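Local coordinates for protein translation elongation factor 1A (Methanosarcina mazei, PDB 3WND) that probably acts as a SelB-like translation elongation factor, which in its GTP-bound form binds cysteinyl-tRNA(Cys), at residues K215-I227 with D231-D243. Sequence-based numbering, arbitrary orientation.
Sequences KQGISKDKDKTKI and DRDIEIRSIQSHD
Thr-225 and Ile-234 face each other as a hydrogen-bonded antiparallel pair, with Thr-225 N giving to Ile-234 O at 3.0 Å and Ile-234 N to Thr-225 O at 2.8 Å. Ile-227 and Arg-232 repeat the pattern, and beyond Thr-225 the ladder continues with Ile-236 N on Asp-223 O. These bonds build the beta hairpin of strands 224-228 and 232-241, part of a curled antiparallel sheet like the beta-barrel domain II of EF-Tu-type factors; Asp-231 and Arg-232 both face Ile-227 in a G1 bulge, for which Asp-231 takes a positive phi (59°).

A type II turn from Lys-220 to Asp-223 leads into the first strand, and Lys-222 N reaches Ile-236 O at 2.8 Å, while its NZ sits above the carbonyl plane of Arg-237, 3.1 Å from O.

Ile-227 and Ile-234, both buried, pack on the face they share with Thr-225: their CG2 methyls meet at 3.6 Å, the two branched side chains nearly perpendicular. Farther along, the short Ser-219 side chain points toward strand 232-241, and its OG touches Ile-236 CD1 at 3.4 Å.

Lys-224, Lys-226, Asp-233 and Glu-235 share the other face. Asp-231, just before the strand, turns its carboxylate back to Lys-226, whose chain, extended beyond CG, carries NZ to the syn lone pair of OD1, a 3.0 Å salt bridge. Lys-224, bent near its end, brings NZ to Glu-235 OE1 at 3.5 Å, an oxygen also paired with Lys-260. A water links Thr-225 O to Asp-233 OD1.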
loop_
_atom_site.group_PDB
_atom_site.type_symbol
_atom_site.label_atom_id
_atom_site.label_comp_id
_atom_site.label_asym_id
_atom_site.label_seq_id
_atom_site.Cartn_x
_atom_site.Cartn_y
_atom_site.Cartn_z
ATOM N N LYS A 215 -11.214 0.488 3.633
ATOM C CA LYS A 215 -10.291 1.501 4.145
ATOM C C LYS A 215 -10.821 2.122 5.439
ATOM O O LYS A 215 -10.036 2.498 6.289
ATOM C CB LYS A 215 -10.002 2.547 3.105
ATOM C CG LYS A 215 -9.291 2.034 1.835
ATOM C CD LYS A 215 -7.841 1.507 2.065
ATOM C CE LYS A 215 -6.835 2.575 2.541
ATOM N NZ LYS A 215 -5.353 2.201 2.596
ATOM N N GLN A 216 -12.133 2.256 5.541
ATOM C CA GLN A 216 -12.778 2.824 6.717
ATOM C C GLN A 216 -14.240 2.344 6.730
ATOM O O GLN A 216 -14.779 1.937 5.643
ATOM C CB GLN A 216 -12.650 4.374 6.767
ATOM C CG GLN A 216 -13.373 5.020 5.602
ATOM C CD GLN A 216 -13.300 6.529 5.656
ATOM O OE1 GLN A 216 -12.214 7.089 5.645
ATOM N NE2 GLN A 216 -14.482 7.181 5.721
ATOM N N GLY A 217 -14.874 2.473 7.893
ATOM C CA GLY A 217 -16.262 2.126 8.063
ATOM C C GLY A 217 -16.433 0.609 8.136
ATOM O O GLY A 217 -15.489 -0.155 8.328
ATOM N N ILE A 218 -17.687 0.212 7.983
ATOM C CA ILE A 218 -18.035 -1.219 7.914
ATOM C C ILE A 218 -18.910 -1.369 6.686
ATOM O O ILE A 218 -19.987 -0.783 6.613
ATOM C CB ILE A 218 -18.796 -1.740 9.155
ATOM C CG1 ILE A 218 -17.992 -1.461 10.418
ATOM C CG2 ILE A 218 -19.110 -3.256 8.994
ATOM C CD1 ILE A 218 -18.617 -1.960 11.716
ATOM N N SER A 219 -18.433 -2.161 5.696
ATOM C CA SER A 219 -19.249 -2.376 4.492
ATOM C C SER A 219 -20.206 -3.537 4.798
ATOM O O SER A 219 -19.848 -4.478 5.477
ATOM C CB SER A 219 -18.315 -2.725 3.294
ATOM O OG SER A 219 -19.048 -3.008 2.163
ATOM N N LYS A 220 -21.457 -3.425 4.376
ATOM C CA LYS A 220 -22.448 -4.450 4.694
ATOM C C LYS A 220 -23.000 -5.070 3.447
ATOM O O LYS A 220 -23.217 -4.395 2.419
ATOM C CB LYS A 220 -23.591 -3.821 5.498
ATOM C CG LYS A 220 -23.184 -3.410 6.924
ATOM C CD LYS A 220 -24.302 -2.623 7.623
ATOM C CE LYS A 220 -25.518 -3.439 7.969
ATOM N NZ LYS A 220 -25.102 -4.426 9.025
ATOM N N ASP A 221 -23.223 -6.394 3.541
ATOM C CA ASP A 221 -23.873 -7.092 2.421
ATOM C C ASP A 221 -25.237 -6.459 2.152
ATOM O O ASP A 221 -25.957 -6.063 3.068
ATOM C CB ASP A 221 -23.963 -8.580 2.801
ATOM C CG ASP A 221 -24.362 -9.469 1.614
ATOM O OD1 ASP A 221 -24.332 -9.086 0.440
ATOM O OD2 ASP A 221 -24.632 -10.633 1.907
ATOM N N LYS A 222 -25.572 -6.304 0.858
ATOM C CA LYS A 222 -26.799 -5.679 0.431
ATOM C C LYS A 222 -26.777 -4.147 0.477
ATOM O O LYS A 222 -27.765 -3.509 0.139
ATOM C CB LYS A 222 -28.053 -6.278 1.061
ATOM C CG LYS A 222 -28.011 -7.827 1.020
ATOM C CD LYS A 222 -27.850 -8.254 -0.506
ATOM C CE LYS A 222 -28.243 -9.692 -0.737
ATOM N NZ LYS A 222 -27.244 -10.498 -0.114
ATOM N N ASP A 223 -25.639 -3.528 0.843
ATOM C CA ASP A 223 -25.581 -2.080 0.783
ATOM C C ASP A 223 -25.861 -1.549 -0.637
ATOM O O ASP A 223 -25.470 -2.131 -1.623
ATOM C CB ASP A 223 -24.150 -1.578 1.136
ATOM C CG ASP A 223 -23.977 -1.382 2.663
ATOM O OD1 ASP A 223 -24.976 -1.447 3.441
ATOM O OD2 ASP A 223 -22.790 -1.140 2.994
ATOM N N LYS A 224 -26.621 -0.484 -0.676
ATOM C CA LYS A 224 -26.793 0.218 -1.908
ATOM C C LYS A 224 -25.904 1.439 -1.794
ATOM O O LYS A 224 -26.052 2.246 -0.867
ATOM C CB LYS A 224 -28.274 0.602 -2.020
ATOM C CG LYS A 224 -29.222 -0.648 -2.132
ATOM C CD LYS A 224 -30.642 -0.220 -2.587
ATOM C CE LYS A 224 -30.902 -0.632 -4.046
ATOM N NZ LYS A 224 -30.685 -2.095 -4.304
ATOM N N THR A 225 -24.949 1.580 -2.724
ATOM C CA THR A 225 -23.916 2.606 -2.552
ATOM C C THR A 225 -23.503 2.962 -3.919
ATOM O O THR A 225 -24.336 2.791 -4.859
ATOM C CB THR A 225 -22.807 2.085 -1.607
ATOM O OG1 THR A 225 -21.842 3.096 -1.358
ATOM C CG2 THR A 225 -22.167 0.775 -2.104
ATOM N N LYS A 226 -22.298 3.517 -4.097
ATOM C CA LYS A 226 -21.852 3.978 -5.445
ATOM C C LYS A 226 -20.429 3.525 -5.758
ATOM O O LYS A 226 -19.723 3.076 -4.852
ATOM C CB LYS A 226 -21.882 5.479 -5.582
ATOM C CG LYS A 226 -23.325 6.090 -5.567
ATOM C CD LYS A 226 -23.240 7.612 -5.906
ATOM C CE LYS A 226 -24.623 8.264 -6.044
ATOM N NZ LYS A 226 -24.436 9.573 -6.743
ATOM N N ILE A 227 -20.046 3.613 -7.036
ATOM C CA ILE A 227 -18.670 3.371 -7.392
ATOM C C ILE A 227 -18.164 4.607 -8.112
ATOM O O ILE A 227 -18.897 5.110 -9.031
ATOM C CB ILE A 227 -18.503 2.056 -8.179
ATOM C CG1 ILE A 227 -16.993 1.687 -8.389
ATOM C CG2 ILE A 227 -19.327 2.062 -9.483
ATOM C CD1 ILE A 227 -16.866 0.230 -8.810
ATOM N N ASP A 231 -19.259 7.183 -10.800
ATOM C CA ASP A 231 -20.410 7.795 -10.143
ATOM C C ASP A 231 -21.691 7.053 -10.550
ATOM O O ASP A 231 -22.669 7.607 -11.046
ATOM C CB ASP A 231 -20.458 9.278 -10.434
ATOM C CG ASP A 231 -21.364 10.065 -9.464
ATOM O OD1 ASP A 231 -22.131 9.461 -8.662
ATOM O OD2 ASP A 231 -21.336 11.301 -9.532
ATOM N N ARG A 232 -21.685 5.775 -10.255
ATOM C CA ARG A 232 -22.783 4.919 -10.622
ATOM C C ARG A 232 -23.364 4.244 -9.370
ATOM O O ARG A 232 -22.598 3.744 -8.497
ATOM C CB ARG A 232 -22.286 3.927 -11.688
ATOM C CG ARG A 232 -23.332 2.932 -12.221
ATOM C CD ARG A 232 -22.797 2.171 -13.445
ATOM N NE ARG A 232 -23.811 1.274 -13.968
ATOM C CZ ARG A 232 -24.691 1.616 -14.903
ATOM N NH1 ARG A 232 -24.656 2.857 -15.409
ATOM N NH2 ARG A 232 -25.642 0.735 -15.324
ATOM N N ASP A 233 -24.693 4.153 -9.267
ATOM C CA ASP A 233 -25.266 3.362 -8.181
ATOM C C ASP A 233 -25.031 1.841 -8.307
ATOM O O ASP A 233 -25.088 1.298 -9.417
ATOM C CB ASP A 233 -26.756 3.559 -8.200
ATOM C CG ASP A 233 -27.142 5.010 -7.952
ATOM O OD1 ASP A 233 -26.665 5.554 -6.928
ATOM O OD2 ASP A 233 -27.869 5.570 -8.746
ATOM N N ILE A 234 -24.632 1.174 -7.180
ATOM C CA ILE A 234 -24.363 -0.256 -7.239
ATOM C C ILE A 234 -24.955 -0.876 -6.011
ATOM O O ILE A 234 -25.341 -0.149 -5.106
ATOM C CB ILE A 234 -22.833 -0.570 -7.385
ATOM C CG1 ILE A 234 -22.062 0.024 -6.164
ATOM C CG2 ILE A 234 -22.213 0.032 -8.654
ATOM C CD1 ILE A 234 -20.658 -0.592 -5.952
ATOM N N GLU A 235 -25.141 -2.205 -6.054
ATOM C CA GLU A 235 -25.545 -2.897 -4.806
ATOM C C GLU A 235 -24.504 -3.929 -4.578
ATOM O O GLU A 235 -24.099 -4.620 -5.539
ATOM C CB GLU A 235 -26.961 -3.600 -4.980
ATOM C CG GLU A 235 -27.378 -4.482 -3.768
ATOM C CD GLU A 235 -28.605 -5.311 -4.085
ATOM O OE1 GLU A 235 -29.210 -5.161 -5.187
ATOM O OE2 GLU A 235 -28.915 -6.181 -3.249
ATOM N N ILE A 236 -24.149 -4.114 -3.293
ATOM C CA ILE A 236 -23.287 -5.220 -2.916
ATOM C C ILE A 236 -24.107 -6.491 -2.750
ATOM O O ILE A 236 -24.918 -6.606 -1.802
ATOM C CB ILE A 236 -22.581 -4.872 -1.630
ATOM C CG1 ILE A 236 -21.699 -3.602 -1.894
ATOM C CG2 ILE A 236 -21.726 -6.095 -1.174
ATOM C CD1 ILE A 236 -20.869 -3.188 -0.676
ATOM N N ARG A 237 -23.962 -7.430 -3.693
ATOM C CA ARG A 237 -24.726 -8.674 -3.631
ATOM C C ARG A 237 -24.176 -9.715 -2.641
ATOM O O ARG A 237 -24.949 -10.548 -2.128
ATOM C CB ARG A 237 -24.768 -9.332 -5.012
ATOM C CG ARG A 237 -25.548 -8.632 -6.086
ATOM C CD ARG A 237 -25.621 -9.372 -7.414
ATOM N NE ARG A 237 -24.334 -9.392 -8.086
ATOM C CZ ARG A 237 -24.146 -9.774 -9.348
ATOM N NH1 ARG A 237 -25.142 -10.168 -10.031
ATOM N NH2 ARG A 237 -22.900 -9.758 -9.851
ATOM N N SER A 238 -22.835 -9.747 -2.403
ATOM C CA SER A 238 -22.288 -10.626 -1.330
ATOM C C SER A 238 -20.890 -10.109 -1.084
ATOM O O SER A 238 -20.326 -9.385 -1.900
ATOM C CB SER A 238 -22.211 -12.114 -1.757
ATOM O OG SER A 238 -21.431 -12.186 -2.947
ATOM N N ILE A 239 -20.385 -10.391 0.099
ATOM C CA ILE A 239 -18.994 -10.061 0.439
ATOM C C ILE A 239 -18.378 -11.392 0.844
ATOM O O ILE A 239 -18.930 -12.099 1.733
ATOM C CB ILE A 239 -18.989 -9.078 1.648
ATOM C CG1 ILE A 239 -19.883 -7.826 1.335
ATOM C CG2 ILE A 239 -17.545 -8.691 1.992
ATOM C CD1 ILE A 239 -19.917 -6.780 2.446
ATOM N N GLN A 240 -17.156 -11.633 0.371
ATOM C CA GLN A 240 -16.430 -12.857 0.771
ATOM C C GLN A 240 -15.112 -12.420 1.461
ATOM O O GLN A 240 -14.481 -11.448 1.013
ATOM C CB GLN A 240 -16.079 -13.709 -0.503
ATOM C CG GLN A 240 -17.271 -14.369 -1.110
ATOM C CD GLN A 240 -18.226 -13.483 -1.957
ATOM O OE1 GLN A 240 -19.419 -13.566 -1.721
ATOM N NE2 GLN A 240 -17.735 -12.688 -2.966
ATOM N N SER A 241 -14.713 -13.114 2.525
ATOM C CA SER A 241 -13.361 -12.930 3.066
ATOM C C SER A 241 -12.729 -14.287 3.213
ATOM O O SER A 241 -13.349 -15.161 3.857
ATOM C CB SER A 241 -13.289 -12.054 4.359
ATOM O OG SER A 241 -12.003 -11.324 4.421
ATOM N N HIS A 242 -11.506 -14.444 2.639
ATOM C CA HIS A 242 -10.759 -15.748 2.722
ATOM C C HIS A 242 -11.759 -16.857 2.513
ATOM O O HIS A 242 -11.865 -17.788 3.320
ATOM C CB HIS A 242 -9.979 -15.849 4.051
ATOM C CG HIS A 242 -8.867 -14.823 4.128
ATOM N ND1 HIS A 242 -7.582 -15.105 3.683
ATOM C CD2 HIS A 242 -8.875 -13.472 4.489
ATOM C CE1 HIS A 242 -6.794 -14.019 3.880
ATOM N NE2 HIS A 242 -7.581 -13.003 4.361
ATOM N N ASP A 243 -12.456 -16.761 1.377
ATOM C CA ASP A 243 -13.268 -17.872 0.834
ATOM C C ASP A 243 -14.677 -18.084 1.426
ATOM O O ASP A 243 -15.408 -18.998 0.999
ATOM C CB ASP A 243 -12.429 -19.195 0.851
ATOM C CG ASP A 243 -11.068 -19.022 0.112
ATOM O OD1 ASP A 243 -11.169 -18.603 -1.032
ATOM O OD2 ASP A 243 -9.925 -19.270 0.651
HETATM O O HOH W 1 -29.749 -4.309 -1.285
HETATM O O HOH W 2 -26.824 3.738 -4.528
#